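Side-chain contacts in PA-I Galactophilic Lectin (Enterobacter cloacae, PDB 6YGQ), which probably binds galactose-type sugars through a bound calcium ion, as the N-terminal domain of a lectin related to PA-IL: residues I74-E77 with G78-L81; F118-G121 with K122-K126. All blocks are in the same frame, centred on the assembly; numbering follows the deposited sequence.

Contact 1: residues I74-E77 with G78-L81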
loop_
_atom_site.group_PDB
_atom_site.type_symbol
_atom_site.label_atom_id
_atom_site.label_comp_id
_atom_site.label_asym_id
_atom_site.label_seq_id
_atom_site.Cartn_x
_atom_site.Cartn_y
_atom_site.Cartn_z
ATOM N N ILE A 74 -4.565 10.782 5.852
ATOM C CA ILE A 74 -3.397 11.591 5.521
ATOM C C ILE A 74 -3.023 12.446 6.726
ATOM O O ILE A 74 -3.902 12.825 7.515
ATOM C CB ILE A 74 -3.645 12.476 4.286
ATOM C CG1 ILE A 74 -4.777 13.475 4.539
ATOM C CG2 ILE A 74 -3.956 11.617 3.069
ATOM C CD1 ILE A 74 -4.819 14.609 3.524
ATOM N N PRO A 75 -1.744 12.765 6.910
ATOM C CA PRO A 75 -1.380 13.771 7.913
ATOM C C PRO A 75 -2.090 15.085 7.633
ATOM O O PRO A 75 -2.308 15.461 6.478
ATOM C CB PRO A 75 0.140 13.902 7.756
ATOM C CG PRO A 75 0.574 12.604 7.161
ATOM C CD PRO A 75 -0.561 12.140 6.286
ATOM N N ARG A 76 -2.455 15.780 8.702
ATOM C CA ARG A 76 -3.183 17.031 8.597
ATOM C C ARG A 76 -2.248 18.206 8.876
ATOM O O ARG A 76 -1.050 18.042 9.124
ATOM C CB ARG A 76 -4.375 17.043 9.557
ATOM C CG ARG A 76 -5.655 16.428 8.989
ATOM C CD ARG A 76 -6.332 15.555 10.034
ATOM N NE ARG A 76 -7.685 15.140 9.670
ATOM C CZ ARG A 76 -7.977 14.275 8.702
ATOM N NH1 ARG A 76 -7.014 13.729 7.969
ATOM N NH2 ARG A 76 -9.244 13.961 8.464
ATOM N N GLU A 77 -2.816 19.410 8.827
ATOM C CA GLU A 77 -2.087 20.642 9.097
ATOM C C GLU A 77 -1.256 20.534 10.370
ATOM O O GLU A 77 -1.805 20.469 11.474
ATOM C CB GLU A 77 -3.074 21.810 9.209
ATOM C CG GLU A 77 -2.631 23.091 8.523
ATOM C CD GLU A 77 -3.798 24.001 8.176
ATOM O OE1 GLU A 77 -4.903 23.796 8.725
ATOM O OE2 GLU A 77 -3.610 24.923 7.354
ATOM N N GLY A 78 0.066 20.509 10.225
ATOM C CA GLY A 78 0.960 20.535 11.361
ATOM C C GLY A 78 1.253 19.198 12.002
ATOM O O GLY A 78 1.876 19.168 13.071
ATOM N N GLU A 79 0.833 18.097 11.391
ATOM C CA GLU A 79 1.062 16.772 11.939
ATOM C C GLU A 79 2.324 16.152 11.346
ATOM O O GLU A 79 2.816 16.564 10.292
ATOM C CB GLU A 79 -0.141 15.862 11.667
ATOM C CG GLU A 79 -1.395 16.217 12.459
ATOM C CD GLU A 79 -2.545 15.245 12.221
ATOM O OE1 GLU A 79 -2.658 14.707 11.099
ATOM O OE2 GLU A 79 -3.339 15.021 13.157
ATOM N N THR A 80 2.845 15.146 12.043
ATOM C CA THR A 80 3.975 14.383 11.536
ATOM C C THR A 80 3.538 13.475 10.392
ATOM O O THR A 80 2.394 13.012 10.337
ATOM C CB THR A 80 4.592 13.535 12.646
ATOM O OG1 THR A 80 3.603 12.632 13.156
ATOM C CG2 THR A 80 5.108 14.418 13.772
ATOM N N LEU A 81 4.475 13.207 9.481
ATOM C CA LEU A 81 4.229 12.348 8.323
ATOM C C LEU A 81 4.369 10.873 8.708
ATOM O O LEU A 81 5.208 10.133 8.193
ATOM C CB LEU A 81 5.186 12.708 7.195
ATOM C CG LEU A 81 5.086 14.116 6.610
ATOM C CD1 LEU A 81 6.204 14.343 5.597
ATOM C CD2 LEU A 81 3.726 14.334 5.974
#
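Between R76 and E79 the chain reverses in a type II beta turn. G78 holds the third position of the turn with phi at 85°, a conformation that glycine adopts easily. At E79 the turn closes: its N bonds back to R76 O at 2.9 Å, and the N-H...O angle of 162° is good evidence for it. E79 then folds its side chain back alongside R76. With CG anti to its own carbonyl carbon (chi1 -70°) and the chain extended beyond, the carboxylate reaches R76 N, where OE1 accepts a short 2.6 Å bond on its anti side, tilted out of the carboxylate plane. The aliphatic stem of R76 runs alongside, its CB 3.3 Å from E79 OE1, but the guanidinium continues past the carboxylate and makes a weak in-plane bond from NH1 to I74 O. The salt bridge of E79 OE1 is instead with R73. Next, T80 lays its carbonyl O 3.5 Å from P75 CB, and L81 brings CD2 to 3.8 Å from P75 CG, the two side chains crossing at about a right angle. The charge of R73 and the amide of R76 thus converge on one oxygen, an arrangement that would be expected to favour the ionised carboxylate.

Contact 2: residues F118-G121 with K122-K126; sequences FADG and KDQYK. With CA (calcium ion), chain E.
D120 turns one side chain to two tasks: its CB makes a CH-pi contact over the face of the Y125 ring, 3.7 Å from the centroid and 13° off the normal, while its carboxylate binds calcium. CG lies anti to the backbone N (chi1 -159°), which carries OD2 to within 2.5 Å of the ion. The other oxygen, OD1, accepts a bond from G121 N, which approaches from above the carboxylate plane, and another from water 1, itself a calcium ligand; together these restrain the rotation of the group. Q124 contributes its backbone O, 2.3 Å from calcium. This oxygen is brought round by the type II turn from G121 to Q124, closed by Q124 N to G121 O at 3.0 Å, and it lies close to D120 OD2 because both coordinate the metal. Behind the site, Y125 OH donates to F118 O at 2.6 Å in the carbonyl plane and accepts a weak bond from D120 N, so the phenol ties the end of strand 112-118 to the returning loop. Its CE2 also meets the F118 ring near that ring's plane. Two waters, the backbone O of N60, and D127 and N128 through their side-chain OD1 atoms complete the coordination. A calcium held by loops at the end of a beta-sandwich, with water still bound, is characteristic of the PA-IL-like lectin site, where the ion probably receives the sugar.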
loop_
_atom_site.group_PDB
_atom_site.type_symbol
_atom_site.label_atom_id
_atom_site.label_comp_id
_atom_site.label_asym_id
_atom_site.label_seq_id
_atom_site.Cartn_x
_atom_site.Cartn_y
_atom_site.Cartn_z
ATOM N N PHE A 118 -13.900 -0.699 5.116
ATOM C CA PHE A 118 -13.330 0.615 5.377
ATOM C C PHE A 118 -13.722 1.042 6.784
ATOM O O PHE A 118 -14.899 0.976 7.154
ATOM C CB PHE A 118 -13.840 1.616 4.339
ATOM C CG PHE A 118 -13.312 3.011 4.515
ATOM C CD1 PHE A 118 -14.037 3.956 5.222
ATOM C CD2 PHE A 118 -12.100 3.384 3.957
ATOM C CE1 PHE A 118 -13.557 5.245 5.381
ATOM C CE2 PHE A 118 -11.613 4.669 4.115
ATOM C CZ PHE A 118 -12.346 5.602 4.827
ATOM N N ALA A 119 -12.740 1.471 7.569
ATOM C CA ALA A 119 -12.955 1.811 8.969
ATOM C C ALA A 119 -13.431 3.255 9.090
ATOM O O ALA A 119 -12.745 4.181 8.649
ATOM C CB ALA A 119 -11.672 1.603 9.773
ATOM N N ASP A 120 -14.599 3.442 9.700
ATOM C CA ASP A 120 -15.118 4.774 9.972
ATOM C C ASP A 120 -16.051 4.675 11.168
ATOM O O ASP A 120 -16.434 3.583 11.596
ATOM C CB ASP A 120 -15.836 5.366 8.755
ATOM C CG ASP A 120 -15.936 6.883 8.815
ATOM O OD1 ASP A 120 -15.404 7.485 9.772
ATOM O OD2 ASP A 120 -16.548 7.474 7.901
ATOM N N GLY A 121 -16.406 5.832 11.714
ATOM C CA GLY A 121 -17.275 5.855 12.869
ATOM C C GLY A 121 -18.661 5.333 12.545
ATOM O O GLY A 121 -19.163 5.472 11.429
ATOM N N LYS A 122 -19.280 4.711 13.544
ATOM C CA LYS A 122 -20.648 4.241 13.398
ATOM C C LYS A 122 -21.549 5.388 12.964
ATOM O O LYS A 122 -21.527 6.471 13.555
ATOM C CB LYS A 122 -21.140 3.643 14.716
ATOM C CG LYS A 122 -22.428 2.846 14.597
ATOM C CD LYS A 122 -22.993 2.486 15.965
ATOM C CE LYS A 122 -24.499 2.692 16.010
ATOM N NZ LYS A 122 -24.862 4.128 16.176
ATOM N N ASP A 123 -22.332 5.149 11.913
ATOM C CA ASP A 123 -23.284 6.115 11.374
ATOM C C ASP A 123 -22.610 7.352 10.797
ATOM O O ASP A 123 -23.231 8.416 10.716
ATOM C CB ASP A 123 -24.306 6.534 12.439
ATOM C CG ASP A 123 -25.192 5.385 12.881
ATOM O OD1 ASP A 123 -25.651 4.618 12.009
ATOM O OD2 ASP A 123 -25.425 5.247 14.100
ATOM N N GLN A 124 -21.346 7.237 10.387
ATOM C CA GLN A 124 -20.632 8.329 9.737
ATOM C C GLN A 124 -20.102 7.916 8.368
ATOM O O GLN A 124 -19.208 8.573 7.826
ATOM C CB GLN A 124 -19.492 8.824 10.632
ATOM C CG GLN A 124 -19.969 9.408 11.960
ATOM C CD GLN A 124 -18.829 9.877 12.848
ATOM O OE1 GLN A 124 -17.766 9.256 12.896
ATOM N NE2 GLN A 124 -19.048 10.978 13.558
ATOM N N TYR A 125 -20.648 6.849 7.789
ATOM C CA TYR A 125 -20.106 6.316 6.550
ATOM C C TYR A 125 -20.622 7.027 5.307
ATOM O O TYR A 125 -19.947 7.002 4.274
ATOM C CB TYR A 125 -20.437 4.824 6.425
ATOM C CG TYR A 125 -19.441 3.906 7.089
ATOM C CD1 TYR A 125 -19.529 3.628 8.444
ATOM C CD2 TYR A 125 -18.416 3.315 6.363
ATOM C CE1 TYR A 125 -18.624 2.790 9.059
ATOM C CE2 TYR A 125 -17.503 2.475 6.970
ATOM C CZ TYR A 125 -17.614 2.216 8.321
ATOM O OH TYR A 125 -16.717 1.380 8.943
ATOM N N LYS A 126 -21.791 7.651 5.370
ATOM C CA LYS A 126 -22.495 8.031 4.154
ATOM C C LYS A 126 -22.069 9.384 3.592
ATOM O O LYS A 126 -22.624 9.811 2.574
ATOM C CB LYS A 126 -24.005 8.003 4.406
ATOM C CG LYS A 126 -24.543 6.592 4.686
ATOM C CD LYS A 126 -24.010 5.571 3.677
ATOM C CE LYS A 126 -24.674 4.211 3.817
ATOM N NZ LYS A 126 -24.260 3.294 2.714
HETATM CA CA CA E . -17.359 9.741 7.272
HETATM O O HOH W 1 -16.135 9.978 9.412
HETATM O O HOH W 2 -17.975 11.909 8.441
#

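In the fold
Contacts 1 and 2 are both reversals of the chain stabilised by type II turns, in loops that lead to different strands: 74-81 precedes strand 88-92, whereas 118-126 joins strands 112-118 and 129-139. Their centres are 21 Å apart and they do not touch. Contact 1 lies farther out, about 22 Å from the chain centre against 13 Å, and packs I74, P75 and L81 on W57 and R59 of the second subunit; no other chain of the assembly reaches contact 2. Each mixes buried and exposed residues. In both, an acidic side chain takes a backbone N-H; its charge is met by R73 in contact 1 and by calcium in contact 2, with aromatic rings behind.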